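Galactonate dehydratase (Zobellia galactanivorans, PDB 5OLC) belongs to the enolase superfamily of enzymes, joining a mandelate racemase-type N-terminal domain to a C-terminal domain built as a TIM-like barrel. Local coordinates at residues Glu138-Gly143 with Asp300-Thr305; Trp226-Val231 with Thr335-Arg340; Arg91-Tyr96 with Val101-Ile106; Ser65-Phe70 with Ser107-Ala112. All coordinates share one frame; numbering follows the deposited sequence.

Interaction 1: Glu138-Gly143 with Asp300-Thr305; sequences EPYATG and DLVPHT
On the inner side of the C-terminal barrel, Tyr140 of strand 136-142 reaches past the intervening strand 337-339 to Val302, which directly follows the short strand 300-301. Strands 136-142 and 300-301 are not sheet neighbours, so the contact is made by side chains and not by backbone pairing. Its evidence is a single apolar approach: Tyr140 CE1 lies 4.0 Å from Val302 CG1. The methyl comes in at the ring's edge, near its plane, so neither aromatic face is used toward Val302. Tyr140 holds CG between its backbone N and carbonyl carbon (chi1 59°), which swings the ring out of the strand toward residues 302-303. On the other side, Val302 has CG1 opposite its own N (chi1 178°), and this branch, not CG2, makes the touch. Farther along the ring, Tyr140 OH stands 4.4 Å from Pro303 O, too far to count as a bond. The hydroxyl instead has a weak hydrogen bond with Gln275 NE2, giving this buried polar atom a partner. Only 76 Å² is buried between the segments, which marks a slender contact between mostly separate chain pieces. Around it, strand 136-142 lies between strands 170-174 and 337-339, Tyr140 packs edge-to-face with Trp226 of strand 224-228, and Leu301 leans on helix 283-296, the helix that leads into strand 300-301.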
loop_
_atom_site.group_PDB
_atom_site.type_symbol
_atom_site.label_atom_id
_atom_site.label_comp_id
_atom_site.label_asym_id
_atom_site.label_seq_id
_atom_site.Cartn_x
_atom_site.Cartn_y
_atom_site.Cartn_z
ATOM N N GLU A 138 -1.683 32.963 24.307
ATOM C CA GLU A 138 -0.950 34.062 23.672
ATOM C C GLU A 138 -1.262 34.116 22.161
ATOM O O GLU A 138 -0.644 33.394 21.375
ATOM C CB GLU A 138 0.567 34.038 24.000
ATOM C CG GLU A 138 1.314 32.751 23.688
ATOM C CD GLU A 138 2.826 32.874 23.698
ATOM O OE1 GLU A 138 3.473 32.226 22.844
ATOM O OE2 GLU A 138 3.364 33.612 24.555
ATOM N N PRO A 139 -2.268 34.914 21.734
ATOM C CA PRO A 139 -2.639 34.904 20.307
ATOM C C PRO A 139 -1.665 35.625 19.384
ATOM O O PRO A 139 -0.795 36.364 19.857
ATOM C CB PRO A 139 -4.031 35.540 20.301
ATOM C CG PRO A 139 -4.032 36.441 21.470
ATOM C CD PRO A 139 -3.132 35.825 22.511
ATOM N N TYR A 140 -1.802 35.388 18.068
ATOM C CA TYR A 140 -0.977 36.047 17.063
ATOM C C TYR A 140 -1.765 37.135 16.336
ATOM O O TYR A 140 -2.998 37.041 16.208
ATOM C CB TYR A 140 -0.310 35.055 16.094
ATOM C CG TYR A 140 -1.257 34.170 15.306
ATOM C CD1 TYR A 140 -1.671 32.938 15.807
ATOM C CD2 TYR A 140 -1.644 34.507 14.012
ATOM C CE1 TYR A 140 -2.513 32.101 15.071
ATOM C CE2 TYR A 140 -2.481 33.674 13.264
ATOM C CZ TYR A 140 -2.916 32.473 13.799
ATOM O OH TYR A 140 -3.738 31.640 13.076
ATOM N N ALA A 141 -1.052 38.187 15.904
ATOM C CA ALA A 141 -1.635 39.320 15.206
ATOM C C ALA A 141 -1.587 39.095 13.686
ATOM O O ALA A 141 -0.500 38.883 13.148
ATOM C CB ALA A 141 -0.885 40.589 15.580
ATOM N N THR A 142 -2.757 39.140 13.001
ATOM C CA THR A 142 -2.835 38.983 11.542
ATOM C C THR A 142 -2.864 40.368 10.856
ATOM O O THR A 142 -3.692 41.212 11.220
ATOM C CB THR A 142 -3.996 38.060 11.123
ATOM O OG1 THR A 142 -5.239 38.631 11.520
ATOM C CG2 THR A 142 -3.869 36.660 11.670
ATOM N N GLY A 143 -1.953 40.583 9.895
ATOM C CA GLY A 143 -1.818 41.851 9.177
ATOM C C GLY A 143 -1.450 41.779 7.704
ATOM O O GLY A 143 -0.270 41.888 7.341
ATOM N N ASP A 300 -1.111 18.913 15.753
ATOM C CA ASP A 300 -1.481 20.126 16.497
ATOM C C ASP A 300 -2.721 20.767 15.891
ATOM O O ASP A 300 -2.972 20.614 14.691
ATOM C CB ASP A 300 -0.347 21.169 16.473
ATOM C CG ASP A 300 1.017 20.660 16.862
ATOM O OD1 ASP A 300 1.601 19.868 16.082
ATOM O OD2 ASP A 300 1.543 21.116 17.904
ATOM N N LEU A 301 -3.475 21.507 16.725
ATOM C CA LEU A 301 -4.681 22.245 16.339
ATOM C C LEU A 301 -4.592 23.679 16.800
ATOM O O LEU A 301 -4.456 23.944 17.998
ATOM C CB LEU A 301 -5.960 21.612 16.917
ATOM C CG LEU A 301 -7.216 21.796 16.093
ATOM C CD1 LEU A 301 -8.137 20.603 16.263
ATOM C CD2 LEU A 301 -7.915 23.099 16.424
ATOM N N VAL A 302 -4.665 24.605 15.847
ATOM C CA VAL A 302 -4.716 26.041 16.095
ATOM C C VAL A 302 -5.916 26.412 15.255
ATOM O O VAL A 302 -5.835 26.222 14.045
ATOM C CB VAL A 302 -3.440 26.824 15.666
ATOM C CG1 VAL A 302 -3.615 28.328 15.922
ATOM C CG2 VAL A 302 -2.185 26.292 16.356
ATOM N N PRO A 303 -7.072 26.811 15.819
ATOM C CA PRO A 303 -8.219 27.098 14.952
ATOM C C PRO A 303 -8.062 28.357 14.099
ATOM O O PRO A 303 -7.208 29.210 14.375
ATOM C CB PRO A 303 -9.391 27.172 15.932
ATOM C CG PRO A 303 -8.794 27.600 17.198
ATOM C CD PRO A 303 -7.396 27.049 17.240
ATOM N N HIS A 304 -8.857 28.440 13.031
ATOM C CA HIS A 304 -8.876 29.610 12.168
ATOM C C HIS A 304 -9.980 30.522 12.722
ATOM O O HIS A 304 -11.065 30.023 13.051
ATOM C CB HIS A 304 -9.162 29.202 10.711
ATOM C CG HIS A 304 -9.213 30.356 9.749
ATOM N ND1 HIS A 304 -10.419 30.809 9.216
ATOM C CD2 HIS A 304 -8.204 31.110 9.250
ATOM C CE1 HIS A 304 -10.102 31.824 8.425
ATOM N NE2 HIS A 304 -8.784 32.047 8.414
ATOM N N THR A 305 -9.676 31.834 12.903
ATOM C CA THR A 305 -10.639 32.831 13.406
ATOM C C THR A 305 -10.532 34.144 12.643
ATOM O O THR A 305 -9.481 34.789 12.673
ATOM C CB THR A 305 -10.600 33.044 14.941
ATOM O OG1 THR A 305 -9.517 32.331 15.551
ATOM C CG2 THR A 305 -11.911 32.681 15.602
#

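Interaction 2: Trp226-Val231 with Thr335-Arg340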
loop_
_atom_site.group_PDB
_atom_site.type_symbol
_atom_site.label_atom_id
_atom_site.label_comp_id
_atom_site.label_asym_id
_atom_site.label_seq_id
_atom_site.Cartn_x
_atom_site.Cartn_y
_atom_site.Cartn_z
ATOM N N TRP A 226 5.402 28.848 10.706
ATOM C CA TRP A 226 4.586 27.969 9.867
ATOM C C TRP A 226 4.137 28.636 8.554
ATOM O O TRP A 226 4.098 29.863 8.456
ATOM C CB TRP A 226 3.387 27.307 10.611
ATOM C CG TRP A 226 2.171 28.154 10.819
ATOM C CD1 TRP A 226 1.307 28.598 9.866
ATOM C CD2 TRP A 226 1.601 28.521 12.080
ATOM N NE1 TRP A 226 0.276 29.292 10.450
ATOM C CE2 TRP A 226 0.436 29.270 11.810
ATOM C CE3 TRP A 226 2.001 28.357 13.417
ATOM C CZ2 TRP A 226 -0.344 29.835 12.826
ATOM C CZ3 TRP A 226 1.221 28.905 14.423
ATOM C CH2 TRP A 226 0.056 29.623 14.126
ATOM N N PHE A 227 3.784 27.796 7.557
ATOM C CA PHE A 227 3.271 28.208 6.265
ATOM C C PHE A 227 1.807 27.761 6.172
ATOM O O PHE A 227 1.512 26.564 6.094
ATOM C CB PHE A 227 4.143 27.652 5.117
ATOM C CG PHE A 227 3.931 28.226 3.725
ATOM C CD1 PHE A 227 2.977 29.215 3.495
ATOM C CD2 PHE A 227 4.678 27.763 2.645
ATOM C CE1 PHE A 227 2.776 29.728 2.218
ATOM C CE2 PHE A 227 4.482 28.287 1.363
ATOM C CZ PHE A 227 3.527 29.259 1.159
ATOM N N GLU A 228 0.897 28.755 6.226
ATOM C CA GLU A 228 -0.554 28.591 6.184
ATOM C C GLU A 228 -1.081 28.546 4.761
ATOM O O GLU A 228 -0.680 29.358 3.924
ATOM C CB GLU A 228 -1.257 29.688 7.003
ATOM C CG GLU A 228 -2.609 29.255 7.547
ATOM C CD GLU A 228 -3.338 30.291 8.381
ATOM O OE1 GLU A 228 -2.849 30.614 9.486
ATOM O OE2 GLU A 228 -4.423 30.746 7.951
ATOM N N GLU A 229 -1.980 27.574 4.503
ATOM C CA GLU A 229 -2.622 27.295 3.214
ATOM C C GLU A 229 -1.636 27.489 2.005
ATOM O O GLU A 229 -1.884 28.344 1.147
ATOM C CB GLU A 229 -3.927 28.116 3.085
ATOM C CG GLU A 229 -5.045 27.652 4.008
ATOM C CD GLU A 229 -5.915 26.513 3.505
ATOM O OE1 GLU A 229 -6.657 26.719 2.516
ATOM O OE2 GLU A 229 -5.920 25.440 4.151
ATOM N N PRO A 230 -0.488 26.754 1.957
ATOM C CA PRO A 230 0.496 26.976 0.874
ATOM C C PRO A 230 0.039 26.660 -0.552
ATOM O O PRO A 230 0.462 27.340 -1.482
ATOM C CB PRO A 230 1.665 26.089 1.285
ATOM C CG PRO A 230 1.050 25.022 2.117
ATOM C CD PRO A 230 0.001 25.725 2.896
ATOM N N VAL A 231 -0.774 25.607 -0.726
ATOM C CA VAL A 231 -1.326 25.202 -2.024
ATOM C C VAL A 231 -2.852 25.033 -1.899
ATOM O O VAL A 231 -3.408 25.281 -0.823
ATOM C CB VAL A 231 -0.635 23.956 -2.655
ATOM C CG1 VAL A 231 0.850 24.204 -2.932
ATOM C CG2 VAL A 231 -0.845 22.697 -1.812
ATOM N N THR A 335 -1.621 29.322 21.189
ATOM C CA THR A 335 -1.955 30.497 20.359
ATOM C C THR A 335 -3.305 30.296 19.650
ATOM O O THR A 335 -3.810 29.169 19.566
ATOM C CB THR A 335 -0.879 30.843 19.299
ATOM O OG1 THR A 335 -0.863 29.860 18.260
ATOM C CG2 THR A 335 0.506 31.057 19.882
ATOM N N MET A 336 -3.872 31.402 19.129
ATOM C CA MET A 336 -5.113 31.434 18.356
ATOM C C MET A 336 -5.099 32.633 17.412
ATOM O O MET A 336 -4.298 33.553 17.612
ATOM C CB MET A 336 -6.346 31.442 19.264
ATOM C CG MET A 336 -6.597 32.768 19.939
ATOM S SD MET A 336 -8.177 32.798 20.770
ATOM C CE MET A 336 -8.237 34.449 21.183
ATOM N N GLU A 337 -5.974 32.628 16.390
ATOM C CA GLU A 337 -6.017 33.720 15.422
ATOM C C GLU A 337 -6.748 34.953 15.947
ATOM O O GLU A 337 -7.971 34.936 16.115
ATOM C CB GLU A 337 -6.577 33.263 14.057
ATOM C CG GLU A 337 -6.278 34.235 12.925
ATOM C CD GLU A 337 -6.433 33.726 11.505
ATOM O OE1 GLU A 337 -6.178 32.523 11.259
ATOM O OE2 GLU A 337 -6.725 34.561 10.617
ATOM N N LEU A 338 -5.988 36.036 16.161
ATOM C CA LEU A 338 -6.548 37.303 16.603
ATOM C C LEU A 338 -6.427 38.348 15.489
ATOM O O LEU A 338 -5.362 38.958 15.335
ATOM C CB LEU A 338 -5.879 37.772 17.908
ATOM C CG LEU A 338 -6.595 38.871 18.702
ATOM C CD1 LEU A 338 -7.857 38.348 19.394
ATOM C CD2 LEU A 338 -5.678 39.456 19.727
ATOM N N ASP A 339 -7.515 38.520 14.691
ATOM C CA ASP A 339 -7.593 39.489 13.587
ATOM C C ASP A 339 -7.379 40.908 14.107
ATOM O O ASP A 339 -8.169 41.383 14.923
ATOM C CB ASP A 339 -8.940 39.375 12.840
ATOM C CG ASP A 339 -9.109 40.313 11.649
ATOM O OD1 ASP A 339 -8.112 40.553 10.933
ATOM O OD2 ASP A 339 -10.247 40.781 11.417
ATOM N N ARG A 340 -6.289 41.566 13.680
ATOM C CA ARG A 340 -5.984 42.923 14.155
ATOM C C ARG A 340 -6.235 44.025 13.094
ATOM O O ARG A 340 -5.889 45.193 13.310
ATOM C CB ARG A 340 -4.554 43.006 14.738
ATOM C CG ARG A 340 -4.270 42.135 15.975
ATOM C CD ARG A 340 -5.382 42.080 17.021
ATOM N NE ARG A 340 -5.649 43.370 17.656
ATOM C CZ ARG A 340 -6.829 43.731 18.152
ATOM N NH1 ARG A 340 -7.870 42.909 18.077
ATOM N NH2 ARG A 340 -6.983 44.923 18.709
#
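Residues 226-228 and 335-337 run in the same general sense but face each other across the barrel interior, with CA atoms 12.6 Å apart for Trp226 and Thr335 and 11.9 Å apart for Glu228 and Glu337, far beyond sheet pairing. Side chains alone therefore span the inside of this TIM-like barrel. Glu228 and Glu337 both extend inward, each with CG opposite its backbone N (chi1 -153° and -164°), and bring Glu228 OE2 to 4.1 Å from Glu337 OE1. The two carboxylate planes are turned 45° against each other. Lys172 NZ forms a salt bridge with each of these same two oxygens, which probably eases the closeness of the two acids. Glu254 adds a further acid close to Glu228, consistent with the carboxylate-rich end of the barrel, at the C-terminal ends of the strands, where active sites of this superfamily lie. Deeper in the barrel, Trp226 spans the remaining gap with its six-membered ring, and its side chain also touches Gln275 and Ser251. Thr335 meets the rim of the indole, not a face: its OG1 sits near the ring plane, 4.2 Å from Trp226 CH2.

Interaction 3: Arg91-Tyr96 with Val101-Ile106; sequences RRSMDY and VLQAAI
Ser93 of helix 82-93 meets three side chains of helix 101-120 at once. Its CB lies 4.0 Å from Leu102 CD1, while its OG stands 3.4 Å from Ile106 CD1 and 4.0 Å from Gln103 NE2. The last of these is a polar neighbour at a distance too long for a hydrogen bond. Leu102 uses the same CD1 branch a second time, 3.6 Å from Tyr96 O, so this methyl lies between Ser93 and Tyr96. Close backbones make this possible: the CA atoms of Ser93 and Leu102 are 6.9 Å apart, and the segments bury 170 Å² between them. What orients Ser93 is its torsion (chi1 81°), which folds OG back for a weak hydrogen bond with Met89 O, one turn earlier. Gln103 bends at chi2 (-37°), bringing its amide round toward Ser93. A 2.8 Å bond from Tyr96 N to Ser93 O holds residues 93-96 together. In the next shell, Phe70 of helix 60-70 packs on Ser93, Leu102 and Ile106. Leu102 also packs on Val101 of the third subunit, and Asp95 OD1 is hydrogen-bonded to His205 NE2 of that subunit. Joined by a short connection and clasped by small and aliphatic side chains, the two successive helices pack side by side as a helical hairpin, here part of the helical portion of the mandelate racemase-type N-terminal domain.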
loop_
_atom_site.group_PDB
_atom_site.type_symbol
_atom_site.label_atom_id
_atom_site.label_comp_id
_atom_site.label_asym_id
_atom_site.label_seq_id
_atom_site.Cartn_x
_atom_site.Cartn_y
_atom_site.Cartn_z
ATOM N N ARG A 91 -28.720 15.292 9.505
ATOM C CA ARG A 91 -29.654 14.411 8.778
ATOM C C ARG A 91 -30.403 15.160 7.664
ATOM O O ARG A 91 -30.570 14.613 6.576
ATOM C CB ARG A 91 -30.642 13.705 9.736
ATOM C CG ARG A 91 -30.087 12.466 10.444
ATOM C CD ARG A 91 -30.166 11.179 9.607
ATOM N NE ARG A 91 -31.478 10.516 9.660
ATOM C CZ ARG A 91 -31.695 9.235 9.353
ATOM N NH1 ARG A 91 -30.687 8.449 8.987
ATOM N NH2 ARG A 91 -32.917 8.725 9.433
ATOM N N ARG A 92 -30.762 16.437 7.908
ATOM C CA ARG A 92 -31.460 17.279 6.942
ATOM C C ARG A 92 -30.550 17.776 5.800
ATOM O O ARG A 92 -30.969 17.762 4.637
ATOM C CB ARG A 92 -32.151 18.482 7.635
ATOM C CG ARG A 92 -33.213 18.151 8.686
ATOM C CD ARG A 92 -34.587 17.754 8.150
ATOM N NE ARG A 92 -35.454 17.304 9.241
ATOM C CZ ARG A 92 -36.777 17.170 9.175
ATOM N NH1 ARG A 92 -37.426 17.467 8.057
ATOM N NH2 ARG A 92 -37.461 16.759 10.233
ATOM N N SER A 93 -29.316 18.227 6.131
ATOM C CA SER A 93 -28.399 18.846 5.160
ATOM C C SER A 93 -27.396 17.936 4.415
ATOM O O SER A 93 -26.992 18.319 3.324
ATOM C CB SER A 93 -27.616 19.981 5.811
ATOM O OG SER A 93 -26.507 19.510 6.558
ATOM N N MET A 94 -26.958 16.801 5.003
ATOM C CA MET A 94 -25.965 15.829 4.486
ATOM C C MET A 94 -25.975 15.607 2.937
ATOM O O MET A 94 -24.908 15.690 2.317
ATOM C CB MET A 94 -26.120 14.488 5.229
ATOM C CG MET A 94 -25.208 13.384 4.740
ATOM S SD MET A 94 -26.175 12.008 4.094
ATOM C CE MET A 94 -26.866 11.350 5.619
ATOM N N ASP A 95 -27.164 15.329 2.336
ATOM C CA ASP A 95 -27.361 15.115 0.889
ATOM C C ASP A 95 -26.976 16.348 0.034
ATOM O O ASP A 95 -26.585 16.186 -1.126
ATOM C CB ASP A 95 -28.820 14.674 0.576
ATOM C CG ASP A 95 -29.710 14.409 1.792
ATOM O OD1 ASP A 95 -29.398 13.481 2.566
ATOM O OD2 ASP A 95 -30.715 15.133 1.966
ATOM N N TYR A 96 -27.099 17.571 0.611
ATOM C CA TYR A 96 -26.835 18.863 -0.045
ATOM C C TYR A 96 -25.769 19.733 0.683
ATOM O O TYR A 96 -25.703 20.944 0.446
ATOM C CB TYR A 96 -28.150 19.678 -0.189
ATOM C CG TYR A 96 -29.419 18.865 -0.322
ATOM C CD1 TYR A 96 -29.757 18.257 -1.526
ATOM C CD2 TYR A 96 -30.314 18.756 0.739
ATOM C CE1 TYR A 96 -30.937 17.526 -1.664
ATOM C CE2 TYR A 96 -31.498 18.030 0.614
ATOM C CZ TYR A 96 -31.803 17.415 -0.590
ATOM O OH TYR A 96 -32.961 16.686 -0.731
ATOM N N VAL A 101 -21.224 26.350 2.810
ATOM C CA VAL A 101 -22.351 27.174 3.244
ATOM C C VAL A 101 -23.250 26.502 4.297
ATOM O O VAL A 101 -23.325 27.064 5.388
ATOM C CB VAL A 101 -23.150 27.710 2.018
ATOM C CG1 VAL A 101 -24.542 28.222 2.407
ATOM C CG2 VAL A 101 -22.359 28.800 1.296
ATOM N N LEU A 102 -23.926 25.350 4.017
ATOM C CA LEU A 102 -24.801 24.730 5.044
ATOM C C LEU A 102 -24.044 24.319 6.327
ATOM O O LEU A 102 -24.663 24.293 7.387
ATOM C CB LEU A 102 -25.657 23.575 4.519
ATOM C CG LEU A 102 -26.883 23.967 3.680
ATOM C CD1 LEU A 102 -27.461 22.767 2.986
ATOM C CD2 LEU A 102 -27.966 24.623 4.506
ATOM N N GLN A 103 -22.711 24.087 6.242
ATOM C CA GLN A 103 -21.883 23.774 7.402
ATOM C C GLN A 103 -21.691 25.013 8.272
ATOM O O GLN A 103 -21.705 24.894 9.505
ATOM C CB GLN A 103 -20.523 23.133 7.022
ATOM C CG GLN A 103 -20.609 21.701 6.493
ATOM C CD GLN A 103 -21.658 20.837 7.177
ATOM O OE1 GLN A 103 -21.666 20.669 8.405
ATOM N NE2 GLN A 103 -22.586 20.292 6.395
ATOM N N ALA A 104 -21.562 26.207 7.630
ATOM C CA ALA A 104 -21.434 27.476 8.348
ATOM C C ALA A 104 -22.792 27.909 8.974
ATOM O O ALA A 104 -22.796 28.621 9.987
ATOM C CB ALA A 104 -20.867 28.553 7.439
ATOM N N ALA A 105 -23.935 27.437 8.397
ATOM C CA ALA A 105 -25.274 27.652 8.958
ATOM C C ALA A 105 -25.382 26.797 10.228
ATOM O O ALA A 105 -25.770 27.328 11.279
ATOM C CB ALA A 105 -26.338 27.243 7.965
ATOM N N ILE A 106 -24.962 25.478 10.142
ATOM C CA ILE A 106 -24.936 24.516 11.272
ATOM C C ILE A 106 -23.975 25.008 12.354
ATOM O O ILE A 106 -24.318 24.919 13.531
ATOM C CB ILE A 106 -24.657 23.030 10.864
ATOM C CG1 ILE A 106 -25.712 22.496 9.868
ATOM C CG2 ILE A 106 -24.636 22.134 12.101
ATOM C CD1 ILE A 106 -25.606 21.028 9.454
#

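Interaction 4: Ser65-Phe70 with Ser107-Ala112; sequences SGIDFF and SAIDVA
Ile109 sends its CD1 methyl as a bump into the notch that Ile67 and Phe70, one turn apart, make on the surface of helix 60-70. The methyl is 4.3 Å from Ile67 CG1 on one wall of the notch, and on the other it is 4.1 Å from both Phe70 CB and Phe70 CD2, touching the ring near its root. In the reverse direction Ile67 is the bump: its CD1 rests 4.1 Å from Ala108 CB, where the short alanine leaves a shallow seat beside Ile109. The interlock is thus reciprocal, each helix contributing one projecting isoleucine. Ile109 carries CG1 opposite its carbonyl carbon (chi1 -68°), and this longer branch, not CG2, ends in the methyl that enters the notch. The short axes of the two segments come within 10.5 Å and are inclined at -70°, a steep crossing that confines the interface to a small patch around Ile67 and Ile109, whose CA atoms are 7.3 Å apart. Beyond the patch, Val42 of strand 36-46 touches both Ile67 and Ala108, and Met89 of helix 82-93 touches Phe70 and Ile109, so the same side chains also meet the N-terminal sheet and a third helix. Every atom meeting across the two segments is carbon. The contact therefore rests on nondirectional dispersion and exclusion of water, with specificity carried by complementary shape rather than by polar pairing.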
loop_
_atom_site.group_PDB
_atom_site.type_symbol
_atom_site.label_atom_id
_atom_site.label_comp_id
_atom_site.label_asym_id
_atom_site.label_seq_id
_atom_site.Cartn_x
_atom_site.Cartn_y
_atom_site.Cartn_z
ATOM N N SER A 65 -29.544 32.366 4.712
ATOM C CA SER A 65 -30.640 31.583 4.147
ATOM C C SER A 65 -30.555 30.157 4.654
ATOM O O SER A 65 -31.585 29.481 4.762
ATOM C CB SER A 65 -30.576 31.607 2.624
ATOM O OG SER A 65 -30.696 32.943 2.176
ATOM N N GLY A 66 -29.316 29.721 4.935
ATOM C CA GLY A 66 -29.014 28.399 5.460
ATOM C C GLY A 66 -29.674 28.218 6.804
ATOM O O GLY A 66 -30.420 27.251 6.989
ATOM N N ILE A 67 -29.464 29.210 7.725
ATOM C CA ILE A 67 -30.065 29.231 9.063
ATOM C C ILE A 67 -31.592 29.133 8.912
ATOM O O ILE A 67 -32.206 28.282 9.570
ATOM C CB ILE A 67 -29.629 30.471 9.860
ATOM C CG1 ILE A 67 -28.142 30.376 10.241
ATOM C CG2 ILE A 67 -30.510 30.651 11.096
ATOM C CD1 ILE A 67 -27.372 31.649 10.159
ATOM N N ASP A 68 -32.179 29.943 7.981
ATOM C CA ASP A 68 -33.608 29.948 7.648
ATOM C C ASP A 68 -34.103 28.563 7.214
ATOM O O ASP A 68 -35.280 28.241 7.422
ATOM C CB ASP A 68 -33.899 30.948 6.523
ATOM C CG ASP A 68 -33.706 32.429 6.822
ATOM O OD1 ASP A 68 -33.438 32.777 7.993
ATOM O OD2 ASP A 68 -33.855 33.243 5.886
ATOM N N PHE A 69 -33.204 27.756 6.590
ATOM C CA PHE A 69 -33.533 26.403 6.135
ATOM C C PHE A 69 -33.769 25.463 7.306
ATOM O O PHE A 69 -34.741 24.711 7.281
ATOM C CB PHE A 69 -32.473 25.847 5.153
ATOM C CG PHE A 69 -32.648 24.377 4.834
ATOM C CD1 PHE A 69 -33.622 23.951 3.931
ATOM C CD2 PHE A 69 -31.857 23.416 5.452
ATOM C CE1 PHE A 69 -33.799 22.590 3.660
ATOM C CE2 PHE A 69 -32.031 22.061 5.173
ATOM C CZ PHE A 69 -33.003 21.657 4.284
ATOM N N PHE A 70 -32.889 25.521 8.323
ATOM C CA PHE A 70 -32.960 24.681 9.525
ATOM C C PHE A 70 -33.920 25.192 10.569
ATOM O O PHE A 70 -34.330 24.408 11.432
ATOM C CB PHE A 70 -31.580 24.519 10.187
ATOM C CG PHE A 70 -30.511 23.938 9.292
ATOM C CD1 PHE A 70 -30.619 22.638 8.804
ATOM C CD2 PHE A 70 -29.385 24.684 8.952
ATOM C CE1 PHE A 70 -29.641 22.109 7.977
ATOM C CE2 PHE A 70 -28.404 24.152 8.127
ATOM C CZ PHE A 70 -28.536 22.865 7.650
ATOM N N SER A 107 -22.795 25.556 11.958
ATOM C CA SER A 107 -21.786 26.119 12.879
ATOM C C SER A 107 -22.360 27.273 13.695
ATOM O O SER A 107 -22.218 27.282 14.921
ATOM C CB SER A 107 -20.557 26.625 12.130
ATOM O OG SER A 107 -19.846 25.624 11.424
ATOM N N ALA A 108 -22.985 28.261 12.997
ATOM C CA ALA A 108 -23.599 29.456 13.566
ATOM C C ALA A 108 -24.613 29.110 14.650
ATOM O O ALA A 108 -24.475 29.627 15.758
ATOM C CB ALA A 108 -24.230 30.274 12.462
ATOM N N ILE A 109 -25.581 28.183 14.365
ATOM C CA ILE A 109 -26.570 27.683 15.334
ATOM C C ILE A 109 -25.848 27.010 16.515
ATOM O O ILE A 109 -26.159 27.328 17.655
ATOM C CB ILE A 109 -27.612 26.742 14.656
ATOM C CG1 ILE A 109 -28.515 27.530 13.673
ATOM C CG2 ILE A 109 -28.456 25.979 15.695
ATOM C CD1 ILE A 109 -28.973 26.762 12.472
ATOM N N ASP A 110 -24.865 26.116 16.243
ATOM C CA ASP A 110 -24.084 25.408 17.268
ATOM C C ASP A 110 -23.448 26.363 18.294
ATOM O O ASP A 110 -23.762 26.252 19.476
ATOM C CB ASP A 110 -23.040 24.463 16.637
ATOM C CG ASP A 110 -22.523 23.388 17.576
ATOM O OD1 ASP A 110 -23.290 22.433 17.862
ATOM O OD2 ASP A 110 -21.344 23.487 18.009
ATOM N N VAL A 111 -22.634 27.345 17.845
ATOM C CA VAL A 111 -21.946 28.319 18.714
ATOM C C VAL A 111 -22.951 29.050 19.634
ATOM O O VAL A 111 -22.689 29.197 20.833
ATOM C CB VAL A 111 -21.028 29.275 17.900
ATOM C CG1 VAL A 111 -20.305 30.279 18.794
ATOM C CG2 VAL A 111 -20.013 28.482 17.074
ATOM N N ALA A 112 -24.129 29.430 19.098
ATOM C CA ALA A 112 -25.197 30.046 19.903
ATOM C C ALA A 112 -25.800 29.055 20.933
ATOM O O ALA A 112 -26.128 29.485 22.039
ATOM C CB ALA A 112 -26.284 30.633 19.005
#

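How the interactions relate
The four contacts fall into two groups. Interactions 1 and 2 share the barrel interior, their centres 6 Å apart. They are joined by probable hydrogen bonds from Tyr140 N to Met336 O (3.1 Å) and between Thr305 OG1 and Glu337 O (3.1 Å), so residues 336-337 tie both together; the acids Glu228 and Glu337 of interaction 2 probably lie at the active-site end. Interactions 3 and 4 share helix 101-120 in the N-terminal domain, with centres 9 Å apart. Phe70 links them, its CZ lying 3.5 Å from Ser93 CB, and both reach the third subunit. Between the groups, centres are about 24 to 26 Å apart, and the closest approach, between interactions 1 and 4, leaves about 9 Å between nearest atoms.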